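Local coordinates for terminase, large subunit (Enterobacteria phage P22, PDB 4DKW), which packages viral DNA into empty capsids as an ATP-driven motor and, through the nuclease domain present here, cuts the viral genome to begin and end packaging, at residues 2-8 with 154-160; 14-20 with 141-146; 57-61 with 73-77. One frame throughout, in Å; residues are numbered along the deposited sequence.

Interaction 1 (2-8 with 154-160); sequences MGSGRIF and FRLYHRD
The carbonyl O of Tyr157 is gripped from two directions: Ile7 N donates an almost straight bond to it (2.9 Å, 173°), and a water donates a second. This water also accepts from Phe8 N (2.9 Å) and donates to Phe154 O, so it ties helix 148-156 to the N-terminal arm of the nuclease domain. Strand 5-6 of this arm and strand 158-159, which follows the helix, form a small two-stranded antiparallel ribbon, in which Arg6 and His158 are a non-hydrogen-bonded pair with diverging side chains. A type II' turn spans Met2 to Gly5, and there Ser4 hangs on consecutive carbonyls: its N donates to Arg159 O (2.9 Å), while OG donates to Asp160 O at 2.8 Å.

Phe8, Phe154 and Tyr157 form an aromatic cluster; the Phe8 and Phe154 planes are only 4° apart but slid so far that the rings barely overlap. Ile7 sends CD1 over one face of Tyr157, 3.8 Å from the ring centroid, and helix 125-137 lines this group through Ile129 and Met136. Met2, which is poorly ordered, lies with its CA over one face of the His158 imidazole. His158 CG lies between the backbone N and the carbonyl carbon (chi1 67°), which brings the ring back to Leu156 O: ND1 donates to it at 2.7 Å, with the oxygen close to the ring plane.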
loop_
_atom_site.group_PDB
_atom_site.type_symbol
_atom_site.label_atom_id
_atom_site.label_comp_id
_atom_site.label_asym_id
_atom_site.label_seq_id
_atom_site.Cartn_x
_atom_site.Cartn_y
_atom_site.Cartn_z
ATOM N N MET A 2 -2.366 -10.055 21.402
ATOM C CA MET A 2 -2.753 -8.886 20.609
ATOM C C MET A 2 -2.385 -7.611 21.356
ATOM O O MET A 2 -2.985 -6.561 21.127
ATOM C CB MET A 2 -4.251 -8.899 20.302
ATOM C CG MET A 2 -4.610 -9.756 19.099
ATOM S SD MET A 2 -4.072 -9.068 17.514
ATOM C CE MET A 2 -2.660 -10.115 17.177
ATOM N N GLY A 3 -1.401 -7.729 22.250
ATOM C CA GLY A 3 -0.890 -6.619 23.035
ATOM C C GLY A 3 -1.943 -5.890 23.850
ATOM O O GLY A 3 -2.731 -6.509 24.573
ATOM N N SER A 4 -1.952 -4.564 23.729
ATOM C CA SER A 4 -2.966 -3.736 24.372
ATOM C C SER A 4 -4.218 -3.593 23.491
ATOM O O SER A 4 -5.153 -2.866 23.838
ATOM C CB SER A 4 -2.393 -2.361 24.737
ATOM O OG SER A 4 -1.950 -1.668 23.581
ATOM N N GLY A 5 -4.229 -4.280 22.348
ATOM C CA GLY A 5 -5.411 -4.335 21.508
ATOM C C GLY A 5 -5.172 -4.076 20.032
ATOM O O GLY A 5 -4.140 -3.514 19.634
ATOM N N ARG A 6 -6.141 -4.486 19.218
ATOM C CA ARG A 6 -6.049 -4.301 17.779
ATOM C C ARG A 6 -6.123 -2.836 17.384
ATOM O O ARG A 6 -6.814 -2.038 18.026
ATOM C CB ARG A 6 -7.126 -5.100 17.056
ATOM C CG ARG A 6 -6.780 -6.564 16.924
ATOM C CD ARG A 6 -7.860 -7.299 16.164
ATOM N NE ARG A 6 -8.267 -6.528 14.993
ATOM C CZ ARG A 6 -9.192 -6.920 14.120
ATOM N NH1 ARG A 6 -9.815 -8.084 14.276
ATOM N NH2 ARG A 6 -9.491 -6.147 13.087
ATOM N N ILE A 7 -5.392 -2.496 16.324
ATOM C CA ILE A 7 -5.303 -1.135 15.836
ATOM C C ILE A 7 -6.581 -0.745 15.097
ATOM O O ILE A 7 -7.117 0.343 15.310
ATOM C CB ILE A 7 -4.041 -0.955 14.954
ATOM C CG1 ILE A 7 -2.806 -0.827 15.852
ATOM C CG2 ILE A 7 -4.173 0.257 14.071
ATOM C CD1 ILE A 7 -1.480 -0.901 15.134
ATOM N N PHE A 8 -7.075 -1.640 14.245
ATOM C CA PHE A 8 -8.332 -1.420 13.529
ATOM C C PHE A 8 -9.448 -2.280 14.141
ATOM O O PHE A 8 -9.653 -3.432 13.753
ATOM C CB PHE A 8 -8.176 -1.728 12.030
ATOM C CG PHE A 8 -7.125 -0.888 11.330
ATOM C CD1 PHE A 8 -7.296 0.486 11.178
ATOM C CD2 PHE A 8 -5.982 -1.476 10.803
ATOM C CE1 PHE A 8 -6.340 1.256 10.541
ATOM C CE2 PHE A 8 -5.027 -0.709 10.156
ATOM C CZ PHE A 8 -5.206 0.659 10.029
ATOM N N PHE A 154 -4.604 -7.126 8.606
ATOM C CA PHE A 154 -5.618 -6.303 9.263
ATOM C C PHE A 154 -6.055 -6.941 10.580
ATOM O O PHE A 154 -6.198 -6.252 11.600
ATOM C CB PHE A 154 -6.793 -6.144 8.293
ATOM C CG PHE A 154 -7.955 -5.346 8.828
ATOM C CD1 PHE A 154 -7.986 -3.965 8.694
ATOM C CD2 PHE A 154 -9.050 -5.988 9.398
ATOM C CE1 PHE A 154 -9.059 -3.241 9.153
ATOM C CE2 PHE A 154 -10.134 -5.260 9.864
ATOM C CZ PHE A 154 -10.139 -3.889 9.739
ATOM N N ARG A 155 -6.237 -8.262 10.551
ATOM C CA ARG A 155 -6.674 -9.034 11.720
ATOM C C ARG A 155 -5.658 -9.091 12.865
ATOM O O ARG A 155 -6.039 -9.188 14.040
ATOM C CB ARG A 155 -7.012 -10.460 11.307
ATOM C CG ARG A 155 -8.295 -10.576 10.538
ATOM C CD ARG A 155 -8.694 -12.026 10.344
ATOM N NE ARG A 155 -7.999 -12.661 9.233
ATOM C CZ ARG A 155 -8.479 -12.741 7.996
ATOM N NH1 ARG A 155 -9.669 -12.237 7.702
ATOM N NH2 ARG A 155 -7.781 -13.360 7.057
ATOM N N LEU A 156 -4.376 -9.027 12.511
ATOM C CA LEU A 156 -3.279 -9.179 13.463
ATOM C C LEU A 156 -2.618 -7.864 13.911
ATOM O O LEU A 156 -1.829 -7.860 14.845
ATOM C CB LEU A 156 -2.211 -10.069 12.841
ATOM C CG LEU A 156 -2.654 -11.484 12.486
ATOM C CD1 LEU A 156 -1.508 -12.223 11.820
ATOM C CD2 LEU A 156 -3.084 -12.203 13.742
ATOM N N TYR A 157 -2.919 -6.765 13.223
ATOM C CA TYR A 157 -2.271 -5.483 13.481
ATOM C C TYR A 157 -2.667 -4.938 14.861
ATOM O O TYR A 157 -3.850 -4.665 15.119
ATOM C CB TYR A 157 -2.680 -4.493 12.398
ATOM C CG TYR A 157 -1.669 -3.410 12.093
ATOM C CD1 TYR A 157 -0.306 -3.680 12.091
ATOM C CD2 TYR A 157 -2.086 -2.127 11.750
ATOM C CE1 TYR A 157 0.622 -2.682 11.778
ATOM C CE2 TYR A 157 -1.180 -1.137 11.432
ATOM C CZ TYR A 157 0.170 -1.412 11.448
ATOM O OH TYR A 157 1.068 -0.411 11.113
ATOM N N HIS A 158 -1.679 -4.765 15.740
ATOM C CA HIS A 158 -1.967 -4.396 17.127
ATOM C C HIS A 158 -0.865 -3.545 17.756
ATOM O O HIS A 158 0.196 -3.342 17.166
ATOM C CB HIS A 158 -2.188 -5.657 17.964
ATOM C CG HIS A 158 -0.957 -6.498 18.118
ATOM N ND1 HIS A 158 -0.499 -7.343 17.130
ATOM C CD2 HIS A 158 -0.075 -6.609 19.144
ATOM C CE1 HIS A 158 0.602 -7.948 17.543
ATOM N NE2 HIS A 158 0.878 -7.519 18.763
ATOM N N ARG A 159 -1.129 -3.051 18.962
ATOM C CA ARG A 159 -0.136 -2.312 19.723
ATOM C C ARG A 159 0.406 -3.167 20.861
ATOM O O ARG A 159 -0.289 -4.051 21.372
ATOM C CB ARG A 159 -0.742 -1.031 20.283
ATOM C CG ARG A 159 -1.120 -0.038 19.212
ATOM C CD ARG A 159 -1.820 1.185 19.763
ATOM N NE ARG A 159 -2.239 2.045 18.664
ATOM C CZ ARG A 159 -1.435 2.903 18.042
ATOM N NH1 ARG A 159 -0.169 3.043 18.424
ATOM N NH2 ARG A 159 -1.899 3.631 17.035
ATOM N N ASP A 160 1.649 -2.910 21.260
ATOM C CA ASP A 160 2.226 -3.663 22.364
ATOM C C ASP A 160 1.663 -3.196 23.702
ATOM O O ASP A 160 0.734 -2.384 23.748
ATOM C CB ASP A 160 3.766 -3.641 22.349
ATOM C CG ASP A 160 4.352 -2.247 22.460
ATOM O OD1 ASP A 160 3.729 -1.352 23.073
ATOM O OD2 ASP A 160 5.475 -2.055 21.943
HETATM O O HOH W 1 -5.631 -4.002 13.563
#

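Interaction 2 (14-20 with 141-146)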
loop_
_atom_site.group_PDB
_atom_site.type_symbol
_atom_site.label_atom_id
_atom_site.label_comp_id
_atom_site.label_asym_id
_atom_site.label_seq_id
_atom_site.Cartn_x
_atom_site.Cartn_y
_atom_site.Cartn_z
ATOM N N THR A 14 -17.375 -4.623 6.991
ATOM C CA THR A 14 -17.694 -3.223 6.726
ATOM C C THR A 14 -16.741 -2.582 5.712
ATOM O O THR A 14 -17.122 -1.655 5.002
ATOM C CB THR A 14 -17.754 -2.377 8.023
ATOM O OG1 THR A 14 -16.456 -2.291 8.609
ATOM C CG2 THR A 14 -18.702 -3.005 9.023
ATOM N N ILE A 15 -15.515 -3.090 5.613
ATOM C CA ILE A 15 -14.565 -2.530 4.645
ATOM C C ILE A 15 -14.354 -3.392 3.389
ATOM O O ILE A 15 -13.671 -2.978 2.455
ATOM C CB ILE A 15 -13.210 -2.138 5.307
ATOM C CG1 ILE A 15 -12.359 -3.358 5.652
ATOM C CG2 ILE A 15 -13.436 -1.314 6.577
ATOM C CD1 ILE A 15 -11.053 -2.981 6.321
ATOM N N LYS A 16 -14.960 -4.573 3.362
ATOM C CA LYS A 16 -14.818 -5.503 2.242
ATOM C C LYS A 16 -15.830 -5.134 1.145
ATOM O O LYS A 16 -16.931 -4.697 1.452
ATOM C CB LYS A 16 -15.005 -6.943 2.768
ATOM C CG LYS A 16 -14.541 -8.073 1.850
ATOM C CD LYS A 16 -14.623 -9.453 2.536
ATOM C CE LYS A 16 -13.663 -9.567 3.729
ATOM N NZ LYS A 16 -13.513 -10.960 4.248
ATOM N N CYS A 17 -15.456 -5.270 -0.128
ATOM C CA CYS A 17 -16.411 -5.052 -1.221
ATOM C C CYS A 17 -16.189 -6.038 -2.359
ATOM O O CYS A 17 -15.109 -6.611 -2.467
ATOM C CB CYS A 17 -16.344 -3.605 -1.746
ATOM S SG CYS A 17 -14.889 -3.184 -2.737
ATOM N N GLN A 18 -17.212 -6.229 -3.197
ATOM C CA GLN A 18 -17.083 -7.009 -4.436
ATOM C C GLN A 18 -16.231 -6.274 -5.459
ATOM O O GLN A 18 -16.392 -5.069 -5.636
ATOM C CB GLN A 18 -18.456 -7.277 -5.058
ATOM C CG GLN A 18 -19.370 -8.113 -4.205
ATOM C CD GLN A 18 -18.928 -9.560 -4.124
ATOM O OE1 GLN A 18 -18.243 -10.065 -5.011
ATOM N NE2 GLN A 18 -19.330 -10.237 -3.065
ATOM N N PRO A 19 -15.322 -6.998 -6.138
ATOM C CA PRO A 19 -14.523 -6.413 -7.219
ATOM C C PRO A 19 -15.391 -5.867 -8.357
ATOM O O PRO A 19 -16.479 -6.372 -8.620
ATOM C CB PRO A 19 -13.701 -7.600 -7.725
ATOM C CG PRO A 19 -13.628 -8.514 -6.578
ATOM C CD PRO A 19 -14.942 -8.395 -5.870
ATOM N N PHE A 20 -14.892 -4.837 -9.027
ATOM C CA PHE A 20 -15.555 -4.243 -10.170
ATOM C C PHE A 20 -14.456 -3.715 -11.066
ATOM O O PHE A 20 -13.287 -3.666 -10.658
ATOM C CB PHE A 20 -16.498 -3.106 -9.731
ATOM C CG PHE A 20 -15.828 -2.028 -8.891
ATOM C CD1 PHE A 20 -15.277 -0.891 -9.487
ATOM C CD2 PHE A 20 -15.769 -2.146 -7.505
ATOM C CE1 PHE A 20 -14.668 0.087 -8.733
ATOM C CE2 PHE A 20 -15.158 -1.163 -6.732
ATOM C CZ PHE A 20 -14.602 -0.045 -7.350
ATOM N N PHE A 141 -13.165 3.679 2.739
ATOM C CA PHE A 141 -12.020 2.832 2.440
ATOM C C PHE A 141 -12.533 1.421 2.314
ATOM O O PHE A 141 -13.034 0.858 3.282
ATOM C CB PHE A 141 -10.916 2.918 3.517
ATOM C CG PHE A 141 -9.720 2.065 3.213
ATOM C CD1 PHE A 141 -8.697 2.546 2.404
ATOM C CD2 PHE A 141 -9.629 0.762 3.701
ATOM C CE1 PHE A 141 -7.595 1.748 2.099
ATOM C CE2 PHE A 141 -8.531 -0.038 3.405
ATOM C CZ PHE A 141 -7.515 0.459 2.597
ATOM N N LYS A 142 -12.410 0.866 1.112
ATOM C CA LYS A 142 -12.874 -0.481 0.818
ATOM C C LYS A 142 -11.719 -1.350 0.320
ATOM O O LYS A 142 -10.776 -0.844 -0.314
ATOM C CB LYS A 142 -13.988 -0.438 -0.239
ATOM C CG LYS A 142 -15.159 0.459 0.104
ATOM C CD LYS A 142 -15.963 -0.121 1.254
ATOM C CE LYS A 142 -17.102 0.802 1.658
ATOM N NZ LYS A 142 -17.544 0.498 3.045
ATOM N N VAL A 143 -11.799 -2.650 0.609
ATOM C CA VAL A 143 -10.835 -3.629 0.100
ATOM C C VAL A 143 -11.580 -4.708 -0.681
ATOM O O VAL A 143 -12.546 -5.270 -0.175
ATOM C CB VAL A 143 -10.037 -4.270 1.265
ATOM C CG1 VAL A 143 -8.990 -5.283 0.746
ATOM C CG2 VAL A 143 -9.369 -3.184 2.081
ATOM N N PHE A 144 -11.154 -4.982 -1.915
ATOM C CA PHE A 144 -11.761 -6.053 -2.712
ATOM C C PHE A 144 -11.655 -7.359 -1.935
ATOM O O PHE A 144 -10.629 -7.623 -1.313
ATOM C CB PHE A 144 -11.047 -6.216 -4.056
ATOM C CG PHE A 144 -11.421 -5.183 -5.088
ATOM C CD1 PHE A 144 -12.086 -4.014 -4.733
ATOM C CD2 PHE A 144 -11.103 -5.390 -6.425
ATOM C CE1 PHE A 144 -12.434 -3.065 -5.698
ATOM C CE2 PHE A 144 -11.449 -4.461 -7.390
ATOM C CZ PHE A 144 -12.117 -3.296 -7.031
ATOM N N ASN A 145 -12.704 -8.174 -1.957
ATOM C CA ASN A 145 -12.679 -9.438 -1.223
ATOM C C ASN A 145 -11.648 -10.447 -1.750
ATOM O O ASN A 145 -11.401 -11.472 -1.123
ATOM C CB ASN A 145 -14.089 -10.049 -1.122
ATOM C CG ASN A 145 -14.712 -10.347 -2.473
ATOM O OD1 ASN A 145 -14.058 -10.854 -3.385
ATOM N ND2 ASN A 145 -16.001 -10.051 -2.601
ATOM N N THR A 146 -11.044 -10.136 -2.892
ATOM C CA THR A 146 -10.009 -10.965 -3.489
ATOM C C THR A 146 -8.600 -10.589 -3.001
ATOM O O THR A 146 -7.611 -11.178 -3.431
ATOM C CB THR A 146 -10.057 -10.862 -5.023
ATOM O OG1 THR A 146 -10.058 -9.476 -5.413
ATOM C CG2 THR A 146 -11.308 -11.557 -5.568
#
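Ile15 O accepts from Val143 N over a short 2.6 Å, opening a parallel ladder that adds the brief strand 16-17 to strand 141-144 of the RNase H-like sheet. The ladder alternates as parallel pairing requires: Cys17 N donates back to Val143 O (2.9 Å), and Cys17 O takes Asn145 N at 2.9 Å. Both the N-H and the C=O of Cys17 are satisfied, while Lys142 and Phe144 turn their own backbone bonds to strand 53-62 on the other flank of their strand.

Ahead of the ladder, Thr14 O is taken by the ammonium of Lys142. A bend at chi2 (-69°) turns the lysine chain outward to the residue before the ladder, so that NZ meets the carbonyl almost head-on at 2.9 Å. Past the other end of the ladder, the amides of Gln18 and Asn145 are turned 72° against each other, and Asn145 ND2 donates only a weak bond to Gln18 OE1.

Apolar groups pack on the Phe144 ring. Cys17 SG approaches it obliquely, Phe20 leans on it with the planes 58° apart, and Trp46 meets both phenyl rings edge-to-face. Pro19 supplies a CH-pi contact, its CA over the ring face 3.7 Å from the centroid.

Interaction 3 (57-61 with 73-77); sequences ARVWK and AVKSW
Arg58 lies along the indole of Trp77, pinning helix 67-78 against strand 53-62 of the RNase H-like sheet; the short segments run nearly antiparallel, their axes 9.7 Å apart. CB sits almost exactly above the six-membered ring, 3.3 Å from its centroid, in a CH-pi contact. CG comes next, closest to Trp77 CD2 at 3.6 Å, and CD moves on to CG of the five-membered ring. With NE the chain reaches the tryptophan's own CB at 3.9 Å, the side chains sliding past each other in opposite directions. The guanidinium stands steeply to the indole plane (81°), and NH1 donates back to Ala57 O at 3.2 Å. Ala57 and Arg58 face Gln44 in a classic beta bulge.

One turn earlier on the helix, Ala73 and Val74 meet Trp60 of the strand. With its CG anti to the backbone N (chi1 177°), Trp60 offers one face of its indole to the methyl of Ala73, while Val74 CG1 presses on Trp60 CB at 3.5 Å. The face of Trp77 opposite Arg58 is backed by Val74 O.

Dispersion and CH-pi attraction therefore join helix to strand: the arginine serves with its methylenes, its charged end engaged by the strand's backbone.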
loop_
_atom_site.group_PDB
_atom_site.type_symbol
_atom_site.label_atom_id
_atom_site.label_comp_id
_atom_site.label_asym_id
_atom_site.label_seq_id
_atom_site.Cartn_x
_atom_site.Cartn_y
_atom_site.Cartn_z
ATOM N N ALA A 57 -7.542 -2.452 -4.618
ATOM C CA ALA A 57 -8.040 -3.316 -5.688
ATOM C C ALA A 57 -7.141 -4.514 -6.032
ATOM O O ALA A 57 -7.630 -5.536 -6.501
ATOM C CB ALA A 57 -8.305 -2.482 -6.938
ATOM N N ARG A 58 -5.833 -4.382 -5.826
ATOM C CA ARG A 58 -4.907 -5.471 -6.124
ATOM C C ARG A 58 -3.869 -5.583 -5.017
ATOM O O ARG A 58 -3.383 -4.575 -4.523
ATOM C CB ARG A 58 -4.193 -5.248 -7.462
ATOM C CG ARG A 58 -5.087 -4.923 -8.646
ATOM C CD ARG A 58 -5.704 -6.172 -9.209
ATOM N NE ARG A 58 -6.364 -5.923 -10.488
ATOM C CZ ARG A 58 -7.654 -5.624 -10.624
ATOM N NH1 ARG A 58 -8.445 -5.529 -9.556
ATOM N NH2 ARG A 58 -8.158 -5.421 -11.833
ATOM N N VAL A 59 -3.546 -6.816 -4.629
ATOM C CA VAL A 59 -2.544 -7.094 -3.604
ATOM C C VAL A 59 -1.715 -8.311 -3.983
ATOM O O VAL A 59 -2.265 -9.347 -4.365
ATOM C CB VAL A 59 -3.190 -7.359 -2.233
ATOM C CG1 VAL A 59 -2.208 -8.031 -1.302
ATOM C CG2 VAL A 59 -3.712 -6.059 -1.624
ATOM N N TRP A 60 -0.395 -8.177 -3.888
ATOM C CA TRP A 60 0.517 -9.292 -4.087
ATOM C C TRP A 60 1.558 -9.253 -2.975
ATOM O O TRP A 60 2.166 -8.215 -2.715
ATOM C CB TRP A 60 1.176 -9.217 -5.468
ATOM C CG TRP A 60 2.201 -10.301 -5.741
ATOM C CD1 TRP A 60 1.957 -11.585 -6.145
ATOM C CD2 TRP A 60 3.632 -10.174 -5.651
ATOM N NE1 TRP A 60 3.147 -12.267 -6.303
ATOM C CE2 TRP A 60 4.187 -11.422 -6.008
ATOM C CE3 TRP A 60 4.496 -9.127 -5.296
ATOM C CZ2 TRP A 60 5.562 -11.653 -6.017
ATOM C CZ3 TRP A 60 5.861 -9.357 -5.305
ATOM C CH2 TRP A 60 6.381 -10.612 -5.664
ATOM N N LYS A 61 1.746 -10.381 -2.304
ATOM C CA LYS A 61 2.671 -10.463 -1.181
ATOM C C LYS A 61 3.479 -11.750 -1.272
ATOM O O LYS A 61 2.904 -12.833 -1.420
ATOM C CB LYS A 61 1.883 -10.433 0.126
ATOM C CG LYS A 61 2.723 -10.569 1.380
ATOM C CD LYS A 61 1.846 -10.470 2.620
ATOM C CE LYS A 61 2.666 -10.675 3.882
ATOM N NZ LYS A 61 1.864 -10.380 5.087
ATOM N N ALA A 73 4.996 -11.094 -11.742
ATOM C CA ALA A 73 3.788 -11.486 -11.020
ATOM C C ALA A 73 2.662 -10.446 -11.059
ATOM O O ALA A 73 1.493 -10.806 -10.887
ATOM C CB ALA A 73 4.119 -11.843 -9.576
ATOM N N VAL A 74 2.995 -9.171 -11.266
ATOM C CA VAL A 74 1.981 -8.115 -11.160
ATOM C C VAL A 74 1.886 -7.177 -12.361
ATOM O O VAL A 74 1.033 -6.290 -12.372
ATOM C CB VAL A 74 2.175 -7.228 -9.896
ATOM C CG1 VAL A 74 2.286 -8.086 -8.640
ATOM C CG2 VAL A 74 3.385 -6.332 -10.047
ATOM N N LYS A 75 2.743 -7.355 -13.366
ATOM C CA LYS A 75 2.806 -6.386 -14.471
ATOM C C LYS A 75 1.496 -6.214 -15.232
ATOM O O LYS A 75 1.269 -5.160 -15.829
ATOM C CB LYS A 75 3.936 -6.699 -15.460
ATOM C CG LYS A 75 3.823 -8.032 -16.173
ATOM C CD LYS A 75 5.058 -8.269 -17.021
ATOM C CE LYS A 75 5.018 -9.622 -17.705
ATOM N NZ LYS A 75 3.862 -9.715 -18.634
ATOM N N SER A 76 0.644 -7.237 -15.206
ATOM C CA SER A 76 -0.648 -7.169 -15.888
ATOM C C SER A 76 -1.496 -6.008 -15.375
ATOM O O SER A 76 -2.187 -5.350 -16.157
ATOM C CB SER A 76 -1.419 -8.496 -15.783
ATOM O OG SER A 76 -1.615 -8.890 -14.434
ATOM N N TRP A 77 -1.432 -5.753 -14.066
ATOM C CA TRP A 77 -2.134 -4.608 -13.482
ATOM C C TRP A 77 -1.226 -3.429 -13.086
ATOM O O TRP A 77 -1.683 -2.278 -13.018
ATOM C CB TRP A 77 -3.068 -5.023 -12.318
ATOM C CG TRP A 77 -2.488 -5.938 -11.260
ATOM C CD1 TRP A 77 -2.510 -7.308 -11.257
ATOM C CD2 TRP A 77 -1.838 -5.550 -10.035
ATOM N NE1 TRP A 77 -1.904 -7.791 -10.119
ATOM C CE2 TRP A 77 -1.486 -6.736 -9.353
ATOM C CE3 TRP A 77 -1.515 -4.319 -9.451
ATOM C CZ2 TRP A 77 -0.833 -6.722 -8.118
ATOM C CZ3 TRP A 77 -0.865 -4.312 -8.224
ATOM C CH2 TRP A 77 -0.527 -5.502 -7.576
#

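The three contacts form a chain across the nuclease domain. Interaction 1 touches interaction 2 where Phe154 CE1 meets Ile15 CD1 at 3.5 Å, and interaction 2 passes to interaction 3 through Phe144, whose CD2 lies 3.5 Å from Ala57 O; strands 141-144 and 53-62 are neighbours in one sheet. Interactions 1 and 3 do not meet, their nearest atoms being about 8 Å apart, yet both lie within about 10 Å of the magnesium-binding aspartates, outside direct contact. Between side chains, Tyr157 is about 10 Å from Asp33 and Asp171, Trp60 about 9 Å from Asp33, and Val59 about 9 Å from Asp171. Interaction 2 lies away from the metal site.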